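Local atomic coordinates of endoglucanase, family GH5 (Zobellia galactanivorans, PDB entry 6GL2), a protein that probably hydrolyses beta-1,4-glucosidic bonds in hemicelluloses such as mixed-linked glucan, as a glycoside hydrolase of family GH5 with a TIM-barrel fold. Residues K15-V18 with L19-A23; E292-A295 with R296-E300. One frame throughout, in Å; residues are numbered along the deposited sequence. Where two conformers were deposited one is given.

Interaction 1. Residues K15-V18 with L19-A23; sequences KEFV and LDMGA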
# COMPACT_ATOMS: atom_id res chain seq x y z
N LYS A 15 -3.32 -14.03 9.10
CA LYS A 15 -3.54 -13.17 10.24
C LYS A 15 -2.30 -13.07 11.14
O LYS A 15 -1.98 -12.01 11.71
CB LYS A 15 -4.77 -13.57 11.04
CG LYS A 15 -6.06 -13.29 10.25
CD LYS A 15 -7.33 -13.53 11.04
CE LYS A 15 -8.59 -13.21 10.21
NZ LYS A 15 -9.79 -13.72 10.98
N GLU A 16 -1.48 -14.28 11.31
CA GLU A 16 -0.27 -14.20 12.07
C GLU A 16 0.83 -13.41 11.31
O GLU A 16 1.64 -12.77 11.94
CB GLU A 16 0.18 -15.59 12.46
CG GLU A 16 1.37 -15.60 13.38
CD GLU A 16 1.22 -14.76 14.67
OE1 GLU A 16 0.20 -14.85 15.43
OE2 GLU A 16 2.17 -13.96 14.92
N PHE A 17 0.88 -13.63 10.00
CA PHE A 17 1.81 -12.83 9.16
C PHE A 17 1.57 -11.34 9.34
O PHE A 17 2.57 -10.60 9.56
CB PHE A 17 1.60 -13.31 7.78
CG PHE A 17 2.57 -12.73 6.77
CD1 PHE A 17 2.34 -11.48 6.15
CD2 PHE A 17 3.70 -13.44 6.36
CE1 PHE A 17 3.23 -10.98 5.22
CE2 PHE A 17 4.59 -12.96 5.43
CZ PHE A 17 4.32 -11.72 4.84
N VAL A 18 0.35 -10.87 9.35
CA VAL A 18 0.09 -9.48 9.47
C VAL A 18 0.46 -8.93 10.82
O VAL A 18 0.90 -7.85 10.99
CB VAL A 18 -1.38 -9.13 9.02
CG1 VAL A 18 -1.82 -7.75 9.44
CG2 VAL A 18 -1.49 -9.33 7.51
N LEU A 19 0.20 -9.76 11.89
CA LEU A 19 0.75 -9.36 13.20
C LEU A 19 2.27 -9.18 13.15
O LEU A 19 2.82 -8.21 13.72
CB LEU A 19 0.37 -10.35 14.32
CG LEU A 19 -1.13 -10.44 14.59
CD1 LEU A 19 -1.31 -11.50 15.67
CD2 LEU A 19 -1.69 -9.16 15.08
N ASP A 20 2.94 -10.15 12.53
CA ASP A 20 4.43 -10.07 12.44
C ASP A 20 4.94 -8.85 11.63
O ASP A 20 6.00 -8.36 11.94
CB ASP A 20 4.94 -11.31 11.75
CG ASP A 20 4.83 -12.58 12.59
OD1 ASP A 20 4.40 -12.51 13.77
OD2 ASP A 20 5.10 -13.65 11.98
N MET A 21 4.09 -8.32 10.78
CA MET A 21 4.45 -7.12 9.97
C MET A 21 4.58 -5.87 10.92
O MET A 21 5.13 -4.86 10.44
CB MET A 21 3.44 -6.88 8.88
CG MET A 21 3.52 -7.86 7.76
SD MET A 21 2.18 -7.66 6.56
CE MET A 21 2.60 -6.08 5.80
N GLY A 22 4.02 -5.87 12.15
CA GLY A 22 4.21 -4.78 13.00
C GLY A 22 3.55 -3.50 12.43
O GLY A 22 2.43 -3.53 11.94
N ALA A 23 4.29 -2.39 12.53
CA ALA A 23 3.87 -1.12 11.97
C ALA A 23 4.72 -0.84 10.75
O ALA A 23 5.91 -1.24 10.69
CB ALA A 23 4.03 0.00 12.96
O HOH W 1 0.65 -5.57 12.49

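Interaction 2. Residues E292-A295 with R296-E300; sequences EFYA and RACAE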
# COMPACT_ATOMS: atom_id res chain seq x y z
N GLU A 292 -1.47 8.40 17.49
CA GLU A 292 -1.45 7.47 18.63
C GLU A 292 -2.71 6.58 18.66
O GLU A 292 -2.65 5.38 18.84
CB GLU A 292 -1.40 8.32 19.94
CG GLU A 292 -0.03 8.91 20.35
CD GLU A 292 -0.07 9.91 21.48
OE1 GLU A 292 -1.19 10.36 21.85
OE2 GLU A 292 1.05 10.30 21.97
N PHE A 293 -3.85 7.26 18.51
CA PHE A 293 -5.17 6.58 18.65
C PHE A 293 -5.45 5.60 17.49
O PHE A 293 -5.84 4.48 17.62
CB PHE A 293 -6.28 7.60 18.72
CG PHE A 293 -7.62 7.00 19.09
CD1 PHE A 293 -8.04 6.82 20.44
CD2 PHE A 293 -8.47 6.51 18.10
CE1 PHE A 293 -9.27 6.26 20.73
CE2 PHE A 293 -9.73 5.92 18.43
CZ PHE A 293 -10.11 5.79 19.74
N TYR A 294 -5.12 6.13 16.29
CA TYR A 294 -5.34 5.32 15.07
C TYR A 294 -4.53 4.02 15.13
O TYR A 294 -4.97 2.94 14.84
CB TYR A 294 -5.07 6.26 13.85
CG TYR A 294 -5.50 5.69 12.49
CD1 TYR A 294 -4.89 4.56 11.98
CD2 TYR A 294 -6.45 6.32 11.71
CE1 TYR A 294 -5.25 4.03 10.76
CE2 TYR A 294 -6.83 5.78 10.49
CZ TYR A 294 -6.17 4.64 9.97
OH TYR A 294 -6.54 4.10 8.76
N ALA A 295 -3.20 4.22 15.38
CA ALA A 295 -2.28 3.11 15.35
C ALA A 295 -2.68 2.06 16.44
O ALA A 295 -2.68 0.85 16.19
CB ALA A 295 -0.83 3.57 15.52
N ARG A 296 -3.02 2.54 17.63
CA ARG A 296 -3.45 1.67 18.75
C ARG A 296 -4.71 0.90 18.30
O ARG A 296 -4.82 -0.27 18.52
CB ARG A 296 -3.69 2.49 20.03
CG ARG A 296 -4.47 1.81 21.17
CD ARG A 296 -4.76 2.76 22.36
NE ARG A 296 -5.28 2.00 23.51
CZ ARG A 296 -4.54 1.56 24.53
NH1 ARG A 296 -3.29 1.94 24.68
NH2 ARG A 296 -5.11 0.82 25.47
N ALA A 297 -5.65 1.60 17.66
CA ALA A 297 -6.93 1.00 17.25
C ALA A 297 -6.71 -0.11 16.22
O ALA A 297 -7.28 -1.18 16.23
CB ALA A 297 -7.90 2.02 16.78
N CYS A 298 -5.74 0.14 15.32
CA CYS A 298 -5.36 -0.89 14.37
C CYS A 298 -4.69 -2.05 15.07
O CYS A 298 -5.04 -3.22 14.80
CB CYS A 298 -4.38 -0.30 13.28
SG CYS A 298 -5.21 0.74 12.06
N ALA A 299 -3.72 -1.78 15.94
CA ALA A 299 -3.00 -2.84 16.62
C ALA A 299 -3.97 -3.73 17.45
O ALA A 299 -3.86 -4.96 17.37
CB ALA A 299 -1.92 -2.26 17.51
N GLU A 300 -4.95 -3.14 18.10
CA GLU A 300 -5.95 -3.90 18.88
C GLU A 300 -6.79 -4.81 18.03
O GLU A 300 -7.27 -5.84 18.52
CB GLU A 300 -6.81 -2.94 19.69
CG GLU A 300 -5.91 -2.28 20.74
CD GLU A 300 -6.55 -1.46 21.81
OE1 GLU A 300 -7.71 -1.03 21.65
OE2 GLU A 300 -5.79 -1.25 22.80

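Interaction 1. Residues K15-V18 with L19-A23
Phe17 and Met21 meet one turn apart in a Met-aromatic contact on the short helix 14-20, which precedes the first strand of the TIM barrel and illustrates how a short helix can bury one face as it leads into a barrel strand. Sulfur SD of Met21 lies 3.7 Å from CE1 of Phe17 and 4.8 Å from the ring centroid, 67° off the ring normal, an oblique approach. The Phe17 ring gets there because CG is anti to the backbone N (chi1 -174°), whereas the Met21 chain runs straight to SD and bends only at its last torsion. Val18 CG2 touches the same sulfur more loosely. This apolar side is turned inward: Tyr101 meets the Phe17 ring edge-to-face, and Ile146 and Cys304 also pack on Met21.

The backbone begins as a regular alpha-helix, with Leu19 N bonded to Lys15 O and Asp20 N to Glu16 O. Near the end the pattern loosens, since Met21 N makes two weak bonds, to Phe17 O and to Val18 O. Gly22, with positive phi, is the first residue to depart from helical backbone angles.

On another side the acids Glu16 and Asp20 approach as like charges, OE2 of Glu16 lying 2.9 Å from OD1 of Asp20; this belongs to one of two Glu16 conformers and is therefore doubtful. Arg10 forms a long, weak ion pair with Asp20. Beyond the last turn a water bridges helix and loop, donating to Val18 O at 2.7 Å and to Gly22 O at 2.8 Å.

Interaction 2. Residues E292-A295 with R296-E300
Helix 284-301 links barrel strands 271-276 and 304-307 in a beta-alpha-beta unit, and one turn within it joins Tyr294 to Cys298 through a sulfur-aromatic contact. SG of Cys298 lies 3.5 Å from CE1 of Tyr294 and 4.6 Å from the ring centroid, 58° off the ring normal, so its approach is oblique. With chi1 at -75°, SG sits beside its own backbone N and is directed back along the helix to the ring. The ring is held from beyond the turn as well: its OH is hydrogen-bonded to Ser228 O, and Trp276 stacks on it.

Four successive i to i+4 bonds carry the backbone, from Arg296 N to Glu292 O through to Ala299 N to Ala295 O, the last 2.8 Å long. CB of Ala297 lies 3.3 Å from Phe293 O, and this side of the helix packs on helix 246-266 through Leu256. On the exposed side, in the given one of two Arg296 conformers, the extended chain brings NE to 3.4 Å from OE2 of Glu300, a charge-only and doubtful salt bridge, since the oxygen lies well out of the guanidinium plane. The whole is an amphipathic outer helix of a TIM barrel.

From the N terminus, interaction 1 comes first, and it is complete long before interaction 2 opens; the two lie in series, neither nested nor crossed. Interaction 2 lies within one helix, whereas interaction 1 runs from a helix into the loop that follows; neither closes a long loop. Residues 15-23 lead into strand 24-26, the first of the eight parallel strands, while residues 292-300 lie on the helix that precedes strand 304-307, the last. Closure of the barrel sets strand 304-307 beside strand 24-26, and the two contacts lie near this seam: their centres are about 14 Å apart and the nearest atoms about 5 Å, without touching. Val18 packs on Cys304, tying helix 14-20 to the last strand.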